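Local coordinates for type 2A phosphatase-associated protein 42 (Saccharomyces cerevisiae, PDB 2V0P) that inhibits the PP2A-type phosphatase SIT4 and associates with PP2A catalytic subunits in TOR signalling, seen here as its N-terminal helical domain, at residues 13-18 with 80-85; 116-119 with 123-126; 129-134 with 145-150; 174-179 with 204-209. One frame throughout, in Å; residues are numbered along the deposited sequence.

Contact 1: residues 13-18 with 80-85; sequences SLYSTK and GLLISR
The carbonyl oxygen of L81 receives R85 NH1 at 2.8 Å, with an N-H...O angle of 150°, and this bond fixes the guanidinium where it meets Y15. L81 O lies in the plane of the guanidinium, so the group can offer a flat face across the contact. Y15 OH sits over that face, displaced toward its rim. Although Y15 OH is 3.3 Å from R85 NH2, the N-H points badly for a bond and the two simply pack. The arginine carbon CZ stands at the edge of the phenol ring, and the two planes are 76° apart, close to perpendicular. Y15 reaches this far because its CG is anti to the backbone N (chi1 179°), which carries the ring across to helix 75-83. Two leucines meet it on the way: L81 CD1 comes within 3.6 Å of Y15 CZ, and L82 CD2 lies 3.6 Å from Y15 CD1, nearer the root of the ring. An alanine in place of R85 would remove the guanidinium, and L81 O would probably lose this donor while the hydroxyl end of Y15 lost the flat group beneath it. Further out, L81 packs on F111 and L82 on I39 and L42, while R85 also touches K154 of the second subunit and gives a weak hydrogen bond to E20 O. An aromatic side chain of the first helix thus enters the buried core beside the end of helix 75-83, an example of side-chain packing between helices in the tetratricopeptide repeat-like fold of this domain.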
loop_
_atom_site.group_PDB
_atom_site.type_symbol
_atom_site.label_atom_id
_atom_site.label_comp_id
_atom_site.label_asym_id
_atom_site.label_seq_id
_atom_site.Cartn_x
_atom_site.Cartn_y
_atom_site.Cartn_z
ATOM N N SER A 13 16.130 -11.727 -24.730
ATOM C CA SER A 13 15.878 -10.723 -25.733
ATOM C C SER A 13 14.371 -10.415 -25.904
ATOM O O SER A 13 14.007 -9.281 -26.077
ATOM C CB SER A 13 16.503 -11.146 -27.040
ATOM O OG SER A 13 16.388 -10.128 -27.995
ATOM N N LEU A 14 13.524 -11.437 -25.876
ATOM C CA LEU A 14 12.087 -11.231 -25.984
ATOM C C LEU A 14 11.640 -10.390 -24.792
ATOM O O LEU A 14 10.939 -9.440 -24.971
ATOM C CB LEU A 14 11.318 -12.548 -26.037
ATOM C CG LEU A 14 11.402 -13.326 -27.355
ATOM C CD1 LEU A 14 10.822 -14.712 -27.178
ATOM C CD2 LEU A 14 10.711 -12.583 -28.475
ATOM N N TYR A 15 12.115 -10.748 -23.617
ATOM C CA TYR A 15 11.865 -10.023 -22.395
ATOM C C TYR A 15 12.232 -8.548 -22.524
ATOM O O TYR A 15 11.375 -7.710 -22.368
ATOM C CB TYR A 15 12.556 -10.656 -21.178
ATOM C CG TYR A 15 12.277 -9.855 -19.927
ATOM C CD1 TYR A 15 10.998 -9.902 -19.317
ATOM C CD2 TYR A 15 13.224 -8.999 -19.403
ATOM C CE1 TYR A 15 10.708 -9.146 -18.176
ATOM C CE2 TYR A 15 12.954 -8.211 -18.247
ATOM C CZ TYR A 15 11.692 -8.293 -17.652
ATOM O OH TYR A 15 11.422 -7.534 -16.545
ATOM N N SER A 16 13.493 -8.248 -22.854
ATOM C CA SER A 16 13.964 -6.872 -22.916
ATOM C C SER A 16 13.330 -6.032 -23.982
ATOM O O SER A 16 13.110 -4.861 -23.770
ATOM C CB SER A 16 15.504 -6.799 -23.061
ATOM O OG SER A 16 16.090 -7.397 -21.946
ATOM N N THR A 17 13.051 -6.624 -25.135
ATOM C CA THR A 17 12.593 -5.891 -26.263
ATOM C C THR A 17 11.062 -5.734 -26.276
ATOM O O THR A 17 10.565 -4.746 -26.773
ATOM C CB THR A 17 13.084 -6.517 -27.572
ATOM O OG1 THR A 17 12.634 -7.869 -27.659
ATOM C CG2 THR A 17 14.614 -6.503 -27.630
ATOM N N LYS A 18 10.336 -6.690 -25.710
ATOM C CA LYS A 18 8.893 -6.753 -25.911
ATOM C C LYS A 18 8.063 -6.999 -24.678
ATOM O O LYS A 18 6.878 -6.701 -24.685
ATOM C CB LYS A 18 8.517 -7.827 -26.971
ATOM C CG LYS A 18 9.009 -7.530 -28.335
ATOM C CD LYS A 18 8.282 -8.338 -29.373
ATOM C CE LYS A 18 8.468 -7.733 -30.758
ATOM N NZ LYS A 18 7.745 -6.433 -30.887
ATOM N N GLY A 80 10.421 -15.227 -12.526
ATOM C CA GLY A 80 9.875 -14.178 -11.640
ATOM C C GLY A 80 9.355 -12.962 -12.351
ATOM O O GLY A 80 8.217 -12.563 -12.139
ATOM N N LEU A 81 10.176 -12.394 -13.189
ATOM C CA LEU A 81 9.873 -11.228 -13.939
ATOM C C LEU A 81 8.707 -11.453 -14.962
ATOM O O LEU A 81 7.815 -10.603 -15.122
ATOM C CB LEU A 81 11.094 -10.755 -14.654
ATOM C CG LEU A 81 12.268 -10.188 -13.892
ATOM C CD1 LEU A 81 13.310 -9.873 -14.898
ATOM C CD2 LEU A 81 11.826 -8.933 -13.106
ATOM N N LEU A 82 8.734 -12.586 -15.641
ATOM C CA LEU A 82 7.717 -12.840 -16.650
ATOM C C LEU A 82 6.368 -13.145 -16.040
ATOM O O LEU A 82 5.396 -12.611 -16.497
ATOM C CB LEU A 82 8.144 -14.013 -17.563
ATOM C CG LEU A 82 9.432 -13.772 -18.351
ATOM C CD1 LEU A 82 9.946 -15.139 -18.791
ATOM C CD2 LEU A 82 9.212 -13.003 -19.512
ATOM N N ILE A 83 6.329 -14.018 -15.047
ATOM C CA ILE A 83 5.123 -14.411 -14.391
ATOM C C ILE A 83 4.407 -13.208 -13.722
ATOM O O ILE A 83 3.230 -13.093 -13.803
ATOM C CB ILE A 83 5.364 -15.521 -13.375
ATOM C CG1 ILE A 83 5.894 -16.784 -14.088
ATOM C CG2 ILE A 83 4.025 -15.904 -12.671
ATOM C CD1 ILE A 83 6.198 -17.825 -13.244
ATOM N N SER A 84 5.145 -12.299 -13.109
ATOM C CA SER A 84 4.461 -11.172 -12.436
ATOM C C SER A 84 3.638 -10.326 -13.414
ATOM O O SER A 84 2.767 -9.547 -12.999
ATOM C CB SER A 84 5.487 -10.319 -11.697
ATOM O OG SER A 84 6.281 -9.642 -12.606
ATOM N N ARG A 85 3.873 -10.543 -14.722
ATOM C CA ARG A 85 3.309 -9.742 -15.755
ATOM C C ARG A 85 2.034 -10.376 -16.433
ATOM O O ARG A 85 1.389 -9.734 -17.208
ATOM C CB ARG A 85 4.366 -9.406 -16.802
ATOM C CG ARG A 85 5.272 -8.271 -16.503
ATOM C CD ARG A 85 6.562 -8.323 -17.306
ATOM N NE ARG A 85 7.351 -7.115 -17.061
ATOM C CZ ARG A 85 8.111 -6.909 -16.001
ATOM N NH1 ARG A 85 8.261 -7.843 -15.079
ATOM N NH2 ARG A 85 8.745 -5.752 -15.849
#

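Contact 2: residues 116-119 with 123-126; sequences TLLQ and LLDP
L118 is met by both leucines of the turn that follows its helix. Its CD2 branch comes within 4.2 Å of L123 CD1, and its CD1 branch within 4.0 Å of L124 CD1, the side chains crossing at about a right angle in each case. L124 spreads its two methyls over successive residues of 116-119: while CD1 goes to L118, CD2 lies 4.0 Å from Q119 CB, and L124 CB rests 3.9 Å from the backbone nitrogen Q119 N. The first torsion of L124, with CG anti to the backbone N (chi1 -159°), aims the branch point at the helix, and chi2 then parts the methyls. Beside the leucines runs the one hydrogen bond between the segments, L123 N to L118 O at 2.8 Å and 156°, and L123 CB touches the same oxygen. A bond of this span, reaching back five residues, closes the chain over the end of helix 93-120, and the next helix of the tetratricopeptide repeat-like fold starts almost at once. D125 is its N-cap: D125 OD1 accepts the backbone N of L127. The other carboxylate oxygen of D125 looks elsewhere, forming a salt bridge with R172 NE of helix 156-186 and a hydrogen bond with H209 NE2 of helix 199-231, and so ties the start of helix 126-133 to two long helices. A second shell, mostly apolar, backs the leucines, with L132 against both Q119 and L124, L208 and the polar S212 against L118, and I62 and L73 against L123.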
loop_
_atom_site.group_PDB
_atom_site.type_symbol
_atom_site.label_atom_id
_atom_site.label_comp_id
_atom_site.label_asym_id
_atom_site.label_seq_id
_atom_site.Cartn_x
_atom_site.Cartn_y
_atom_site.Cartn_z
ATOM N N THR A 116 17.483 -18.592 -3.269
ATOM C CA THR A 116 17.850 -19.741 -2.584
ATOM C C THR A 116 19.012 -20.461 -3.370
ATOM O O THR A 116 19.972 -20.941 -2.771
ATOM C CB THR A 116 16.686 -20.607 -2.450
ATOM O OG1 THR A 116 15.762 -19.974 -1.541
ATOM C CG2 THR A 116 17.074 -21.980 -1.939
ATOM N N LEU A 117 18.892 -20.440 -4.691
ATOM C CA LEU A 117 19.879 -21.061 -5.581
ATOM C C LEU A 117 21.196 -20.332 -5.434
ATOM O O LEU A 117 22.208 -20.995 -5.301
ATOM C CB LEU A 117 19.427 -21.011 -7.031
ATOM C CG LEU A 117 20.362 -21.638 -8.093
ATOM C CD1 LEU A 117 20.489 -23.077 -7.864
ATOM C CD2 LEU A 117 19.762 -21.392 -9.417
ATOM N N LEU A 118 21.181 -18.995 -5.436
ATOM C CA LEU A 118 22.419 -18.237 -5.276
ATOM C C LEU A 118 23.063 -18.496 -3.914
ATOM O O LEU A 118 24.295 -18.675 -3.803
ATOM C CB LEU A 118 22.243 -16.748 -5.494
ATOM C CG LEU A 118 21.854 -16.193 -6.836
ATOM C CD1 LEU A 118 21.617 -14.699 -6.690
ATOM C CD2 LEU A 118 22.915 -16.462 -7.872
ATOM N N GLN A 119 22.223 -18.536 -2.887
ATOM C CA GLN A 119 22.649 -18.927 -1.563
ATOM C C GLN A 119 23.288 -20.333 -1.546
ATOM O O GLN A 119 24.275 -20.564 -0.875
ATOM C CB GLN A 119 21.458 -18.866 -0.608
ATOM C CG GLN A 119 21.822 -19.030 0.866
ATOM C CD GLN A 119 20.648 -18.730 1.773
ATOM O OE1 GLN A 119 19.701 -19.522 1.877
ATOM N NE2 GLN A 119 20.700 -17.581 2.441
ATOM N N LEU A 123 26.701 -17.373 -3.216
ATOM C CA LEU A 123 26.843 -16.172 -4.006
ATOM C C LEU A 123 26.049 -14.992 -3.456
ATOM O O LEU A 123 26.221 -13.878 -3.890
ATOM C CB LEU A 123 26.477 -16.406 -5.480
ATOM C CG LEU A 123 27.495 -17.162 -6.337
ATOM C CD1 LEU A 123 26.912 -17.566 -7.681
ATOM C CD2 LEU A 123 28.750 -16.311 -6.509
ATOM N N LEU A 124 25.235 -15.233 -2.459
ATOM C CA LEU A 124 24.247 -14.253 -2.075
ATOM C C LEU A 124 24.839 -13.116 -1.192
ATOM O O LEU A 124 25.308 -13.349 -0.113
ATOM C CB LEU A 124 23.032 -14.962 -1.443
ATOM C CG LEU A 124 21.702 -14.162 -1.424
ATOM C CD1 LEU A 124 21.302 -13.674 -2.805
ATOM C CD2 LEU A 124 20.581 -14.966 -0.792
ATOM N N ASP A 125 24.851 -11.913 -1.721
ATOM C CA ASP A 125 25.061 -10.693 -0.944
ATOM C C ASP A 125 24.436 -10.823 0.457
ATOM O O ASP A 125 23.279 -11.209 0.581
ATOM C CB ASP A 125 24.398 -9.533 -1.690
ATOM C CG ASP A 125 24.860 -8.174 -1.203
ATOM O OD1 ASP A 125 24.834 -7.941 0.018
ATOM O OD2 ASP A 125 25.226 -7.330 -2.047
ATOM N N PRO A 126 25.187 -10.502 1.514
ATOM C CA PRO A 126 24.596 -10.750 2.815
ATOM C C PRO A 126 23.373 -9.838 3.092
ATOM O O PRO A 126 22.509 -10.214 3.858
ATOM C CB PRO A 126 25.745 -10.510 3.769
ATOM C CG PRO A 126 26.626 -9.560 3.062
ATOM C CD PRO A 126 26.519 -9.883 1.623
#

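Contact 3: residues 129-134 with 145-150; sequences GEKLGN and ELYAQP
K131 lies across L146 and ends beside Y147, joining helix 126-133 to the short, weakly bonded helix 143-146 in the tetratricopeptide repeat-like domain. The lysine stays extended until its last torsion, where a bend (chi4 -40°) carries NZ to 3.5 Å from Y147 CE2. The ammonium meets the ring obliquely. On the way, K131 CG passes 3.7 Å from L146 O. L146 starts out pointing away from helix 126-133, yet with CG anti to the backbone N (chi1 -161°) it swings a methyl back, and L146 CD1 ends 4.1 Å from K131 CB, the two side chains at about a right angle. Y147 likewise starts away and brings the far part of its ring back; its other neighbours include K166 and L169 of helix 156-186 and I216 of helix 199-231. At the end of helix 126-133, N134 and E145 pack side chain against backbone in both directions. N134 CB lies against E145 O, although the modelled spacing is shorter than a sound carbon-to-oxygen contact and is therefore doubtful. In return, E145 CB approaches N134 O at 3.4 Å, with the rest of the glutamate chain alongside that oxygen. The carboxylate itself is held from outside the pair, OE2 by a salt bridge to K136 and OE1 by the backbone N of Q142.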
loop_
_atom_site.group_PDB
_atom_site.type_symbol
_atom_site.label_atom_id
_atom_site.label_comp_id
_atom_site.label_asym_id
_atom_site.label_seq_id
_atom_site.Cartn_x
_atom_site.Cartn_y
_atom_site.Cartn_z
ATOM N N GLY A 129 20.693 -11.871 1.600
ATOM C CA GLY A 129 20.564 -13.069 2.389
ATOM C C GLY A 129 19.897 -12.874 3.723
ATOM O O GLY A 129 19.215 -13.770 4.194
ATOM N N GLU A 130 20.095 -11.702 4.352
ATOM C CA GLU A 130 19.471 -11.442 5.639
ATOM C C GLU A 130 17.947 -11.394 5.478
ATOM O O GLU A 130 17.214 -11.928 6.296
ATOM C CB GLU A 130 19.983 -10.139 6.209
ATOM C CG GLU A 130 19.666 -9.973 7.658
ATOM C CD GLU A 130 19.573 -8.515 8.053
ATOM O OE1 GLU A 130 19.531 -7.657 7.140
ATOM O OE2 GLU A 130 19.533 -8.228 9.264
ATOM N N LYS A 131 17.512 -10.753 4.410
ATOM C CA LYS A 131 16.103 -10.682 4.018
ATOM C C LYS A 131 15.537 -12.034 3.702
ATOM O O LYS A 131 14.523 -12.400 4.271
ATOM C CB LYS A 131 15.917 -9.722 2.871
ATOM C CG LYS A 131 16.262 -8.306 3.206
ATOM C CD LYS A 131 15.844 -7.385 2.133
ATOM C CE LYS A 131 16.529 -6.022 2.214
ATOM N NZ LYS A 131 16.659 -5.533 3.599
ATOM N N LEU A 132 16.226 -12.808 2.856
ATOM C CA LEU A 132 15.846 -14.202 2.562
ATOM C C LEU A 132 15.661 -15.035 3.815
ATOM O O LEU A 132 14.710 -15.803 3.927
ATOM C CB LEU A 132 16.891 -14.874 1.639
ATOM C CG LEU A 132 16.531 -16.291 1.178
ATOM C CD1 LEU A 132 15.339 -16.247 0.208
ATOM C CD2 LEU A 132 17.724 -17.006 0.537
ATOM N N GLY A 133 16.594 -14.900 4.748
ATOM C CA GLY A 133 16.541 -15.610 5.993
ATOM C C GLY A 133 15.383 -15.212 6.895
ATOM O O GLY A 133 14.930 -16.014 7.688
ATOM N N ASN A 134 14.904 -13.987 6.775
ATOM C CA ASN A 134 13.840 -13.521 7.648
ATOM C C ASN A 134 12.455 -14.164 7.397
ATOM O O ASN A 134 11.529 -13.977 8.197
ATOM C CB ASN A 134 13.750 -11.987 7.617
ATOM C CG ASN A 134 14.953 -11.305 8.278
ATOM O OD1 ASN A 134 15.581 -11.847 9.189
ATOM N ND2 ASN A 134 15.251 -10.107 7.831
ATOM N N GLU A 145 8.400 -9.312 7.027
ATOM C CA GLU A 145 9.675 -10.009 7.311
ATOM C C GLU A 145 10.847 -9.485 6.489
ATOM O O GLU A 145 12.027 -9.775 6.743
ATOM C CB GLU A 145 9.518 -11.515 7.049
ATOM C CG GLU A 145 8.477 -12.202 7.936
ATOM C CD GLU A 145 8.231 -13.638 7.545
ATOM O OE1 GLU A 145 8.103 -13.921 6.342
ATOM O OE2 GLU A 145 8.179 -14.489 8.438
ATOM N N LEU A 146 10.516 -8.728 5.475
ATOM C CA LEU A 146 11.461 -8.217 4.557
ATOM C C LEU A 146 12.131 -6.931 5.055
ATOM O O LEU A 146 13.329 -6.714 4.833
ATOM C CB LEU A 146 10.714 -7.990 3.265
ATOM C CG LEU A 146 11.376 -7.850 1.936
ATOM C CD1 LEU A 146 12.098 -9.142 1.456
ATOM C CD2 LEU A 146 10.257 -7.447 1.015
ATOM N N TYR A 147 11.345 -6.095 5.727
ATOM C CA TYR A 147 11.811 -4.863 6.358
ATOM C C TYR A 147 11.057 -4.716 7.662
ATOM O O TYR A 147 9.939 -5.235 7.798
ATOM C CB TYR A 147 11.519 -3.645 5.492
ATOM C CG TYR A 147 12.212 -3.580 4.143
ATOM C CD1 TYR A 147 11.505 -3.781 2.981
ATOM C CD2 TYR A 147 13.560 -3.269 4.054
ATOM C CE1 TYR A 147 12.103 -3.703 1.752
ATOM C CE2 TYR A 147 14.193 -3.199 2.829
ATOM C CZ TYR A 147 13.469 -3.420 1.691
ATOM O OH TYR A 147 14.109 -3.293 0.520
ATOM N N ALA A 148 11.655 -4.023 8.626
ATOM C CA ALA A 148 10.913 -3.573 9.804
ATOM C C ALA A 148 9.793 -2.648 9.317
ATOM O O ALA A 148 9.992 -1.903 8.361
ATOM C CB ALA A 148 11.841 -2.850 10.754
ATOM N N GLN A 149 8.609 -2.714 9.937
ATOM C CA GLN A 149 7.473 -1.897 9.498
ATOM C C GLN A 149 6.953 -1.055 10.672
ATOM O O GLN A 149 6.967 -1.529 11.797
ATOM C CB GLN A 149 6.334 -2.767 8.953
ATOM C CG GLN A 149 6.719 -3.769 7.881
ATOM C CD GLN A 149 6.949 -3.167 6.493
ATOM O OE1 GLN A 149 6.835 -1.955 6.270
ATOM N NE2 GLN A 149 7.286 -4.025 5.560
ATOM N N PRO A 150 6.514 0.189 10.419
ATOM C CA PRO A 150 6.059 0.963 11.581
ATOM C C PRO A 150 4.849 0.271 12.201
ATOM O O PRO A 150 4.001 -0.259 11.462
ATOM C CB PRO A 150 5.661 2.307 10.975
ATOM C CG PRO A 150 5.439 2.030 9.521
ATOM C CD PRO A 150 6.368 0.937 9.163
#

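Contact 4: residues 174-179 with 204-209; sequences KEISTK and YLMRLH
I176 carries CG2 anti to its backbone N and CG1 beside it, while H209 has CG anti to its own N (chi1 -162°), and the two settings place the isoleucine over one face of the imidazole, the two side chains crossing at about a right angle. I176 CG1 stands 3.8 Å from the ring centroid and 11° off its normal, a CH-pi contact over the face. The end of the branch, I176 CD1, reaches H209 CE1 at 3.6 Å, and I176 CG2 touches H209 CB at 3.8 Å. These contacts pack together two helices of the tetratricopeptide repeat-like fold as an antiparallel pair, whose segment axes approach to 9.2 Å at an angle of 153°. An alanine instead of H209 would probably deprive I176 of the ring it lies on and D125 OD2 of the hydrogen bond from H209 NE2. One turn away, selenomethionine M206 folds at its second and third torsions. Its SE meets I176 CG2 at 3.9 Å, and its CE lies 3.5 Å from K179 CE, tighter than usual for two carbons. K179, bent at chi3, crosses M206 at about a right angle. Beyond it, L180 and L183 of helix 156-186 also pack on M206.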
loop_
_atom_site.group_PDB
_atom_site.type_symbol
_atom_site.label_atom_id
_atom_site.label_comp_id
_atom_site.label_asym_id
_atom_site.label_seq_id
_atom_site.Cartn_x
_atom_site.Cartn_y
_atom_site.Cartn_z
ATOM N N LYS A 174 22.404 0.555 -6.423
ATOM C CA LYS A 174 23.096 1.534 -7.242
ATOM C C LYS A 174 24.568 1.178 -7.430
ATOM O O LYS A 174 25.096 1.287 -8.516
ATOM C CB LYS A 174 22.974 2.918 -6.598
ATOM C CG LYS A 174 23.485 4.059 -7.440
ATOM C CD LYS A 174 23.078 5.407 -6.838
ATOM C CE LYS A 174 24.125 6.473 -7.108
ATOM N NZ LYS A 174 25.372 6.253 -6.307
ATOM N N GLU A 175 25.220 0.761 -6.365
ATOM C CA GLU A 175 26.631 0.429 -6.415
ATOM C C GLU A 175 26.848 -0.704 -7.457
ATOM O O GLU A 175 27.608 -0.548 -8.398
ATOM C CB GLU A 175 27.083 0.002 -5.034
ATOM C CG GLU A 175 28.572 -0.172 -4.879
ATOM C CD GLU A 175 28.951 -0.817 -3.551
ATOM O OE1 GLU A 175 28.038 -1.111 -2.738
ATOM O OE2 GLU A 175 30.163 -1.037 -3.328
ATOM N N ILE A 176 26.124 -1.798 -7.280
ATOM C CA ILE A 176 26.263 -3.012 -8.121
ATOM C C ILE A 176 25.792 -2.704 -9.524
ATOM O O ILE A 176 26.456 -3.114 -10.492
ATOM C CB ILE A 176 25.560 -4.201 -7.467
ATOM C CG1 ILE A 176 26.283 -4.537 -6.166
ATOM C CG2 ILE A 176 25.400 -5.387 -8.403
ATOM C CD1 ILE A 176 27.755 -4.604 -6.282
ATOM N N SER A 177 24.734 -1.912 -9.664
ATOM C CA SER A 177 24.366 -1.462 -11.006
ATOM C C SER A 177 25.495 -0.740 -11.759
ATOM O O SER A 177 25.750 -1.043 -12.932
ATOM C CB SER A 177 23.092 -0.618 -11.026
ATOM O OG SER A 177 22.027 -1.395 -10.601
ATOM N N THR A 178 26.169 0.192 -11.091
ATOM C CA THR A 178 27.267 0.914 -11.691
ATOM C C THR A 178 28.419 -0.027 -12.018
ATOM O O THR A 178 28.976 0.074 -13.090
ATOM C CB THR A 178 27.762 2.079 -10.794
ATOM O OG1 THR A 178 26.644 2.906 -10.463
ATOM C CG2 THR A 178 28.786 2.922 -11.504
ATOM N N LYS A 179 28.771 -0.928 -11.109
ATOM C CA LYS A 179 29.814 -1.913 -11.390
ATOM C C LYS A 179 29.440 -2.783 -12.607
ATOM O O LYS A 179 30.266 -3.005 -13.500
ATOM C CB LYS A 179 30.141 -2.764 -10.164
ATOM C CG LYS A 179 31.028 -2.062 -9.154
ATOM C CD LYS A 179 30.900 -2.665 -7.742
ATOM C CE LYS A 179 31.617 -4.014 -7.605
ATOM N NZ LYS A 179 31.587 -4.552 -6.199
ATOM N N TYR A 204 29.129 -11.885 -15.810
ATOM C CA TYR A 204 28.070 -12.784 -15.529
ATOM C C TYR A 204 27.733 -12.884 -14.057
ATOM O O TYR A 204 26.566 -12.905 -13.706
ATOM C CB TYR A 204 28.344 -14.171 -16.129
ATOM C CG TYR A 204 28.379 -14.166 -17.628
ATOM C CD1 TYR A 204 27.836 -13.113 -18.362
ATOM C CD2 TYR A 204 28.902 -15.245 -18.325
ATOM C CE1 TYR A 204 27.851 -13.119 -19.767
ATOM C CE2 TYR A 204 28.930 -15.258 -19.711
ATOM C CZ TYR A 204 28.388 -14.209 -20.429
ATOM O OH TYR A 204 28.406 -14.257 -21.820
ATOM N N LEU A 205 28.743 -12.953 -13.232
ATOM C CA LEU A 205 28.627 -12.931 -11.794
ATOM C C LEU A 205 28.061 -11.611 -11.293
ATOM O O LEU A 205 27.282 -11.660 -10.409
ATOM C CB LEU A 205 29.928 -13.215 -11.094
ATOM C CG LEU A 205 30.419 -14.660 -11.326
ATOM C CD1 LEU A 205 31.841 -14.762 -10.941
ATOM C CD2 LEU A 205 29.564 -15.644 -10.551
HETATM N N MSE A 206 28.543 -10.488 -11.815
HETATM C CA MSE A 206 28.038 -9.151 -11.439
HETATM C C MSE A 206 26.584 -9.019 -11.874
HETATM O O MSE A 206 25.776 -8.330 -11.231
HETATM C CB MSE A 206 28.889 -8.027 -12.056
HETATM C CG MSE A 206 28.589 -6.613 -11.494
HETATM SE SE MSE A 206 28.992 -6.532 -9.577
HETATM C CE MSE A 206 30.938 -6.733 -9.633
ATOM N N ARG A 207 26.262 -9.622 -13.002
ATOM C CA ARG A 207 24.918 -9.564 -13.465
ATOM C C ARG A 207 23.989 -10.300 -12.431
ATOM O O ARG A 207 22.979 -9.756 -11.978
ATOM C CB ARG A 207 24.866 -10.029 -14.913
ATOM C CG ARG A 207 23.508 -10.114 -15.525
ATOM C CD ARG A 207 23.667 -10.319 -17.017
ATOM N NE ARG A 207 24.220 -9.116 -17.626
ATOM C CZ ARG A 207 24.960 -9.085 -18.730
ATOM N NH1 ARG A 207 25.280 -10.203 -19.385
ATOM N NH2 ARG A 207 25.396 -7.915 -19.176
ATOM N N LEU A 208 24.388 -11.484 -11.976
ATOM C CA LEU A 208 23.592 -12.181 -10.966
ATOM C C LEU A 208 23.465 -11.300 -9.704
ATOM O O LEU A 208 22.428 -11.242 -9.078
ATOM C CB LEU A 208 24.204 -13.555 -10.623
ATOM C CG LEU A 208 24.090 -14.497 -11.816
ATOM C CD1 LEU A 208 24.850 -15.799 -11.461
ATOM C CD2 LEU A 208 22.710 -14.858 -12.224
ATOM N N HIS A 209 24.560 -10.639 -9.349
ATOM C CA HIS A 209 24.592 -9.792 -8.178
ATOM C C HIS A 209 23.476 -8.718 -8.291
ATOM O O HIS A 209 22.772 -8.544 -7.361
ATOM C CB HIS A 209 25.980 -9.161 -8.028
ATOM C CG HIS A 209 26.253 -8.633 -6.659
ATOM N ND1 HIS A 209 27.530 -8.403 -6.189
ATOM C CD2 HIS A 209 25.416 -8.351 -5.636
ATOM C CE1 HIS A 209 27.454 -7.944 -4.952
ATOM N NE2 HIS A 209 26.187 -7.915 -4.596
#

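Overall arrangement
Along the chain the four contacts follow in series, all inside one TAP42-like family region of an all-helical domain. Contact 1 joins helices 4-19 and 75-83; its centre lies about 22 Å from that of contact 2 and 26 Å from that of contact 3, across the chain's centre from both. Contacts 2, 3 and 4 form a connected group. Contact 2 touches contact 3 where L124 CD2 and L132 CD2 pack 3.8 Å apart, and touches contact 4 by apolar packing. Contacts 3 and 4, about 22 Å apart between centres, do not touch; the turn after helix 93-120 bridges them. Together the contacts probably hold the helices of this N-terminal domain as one unit.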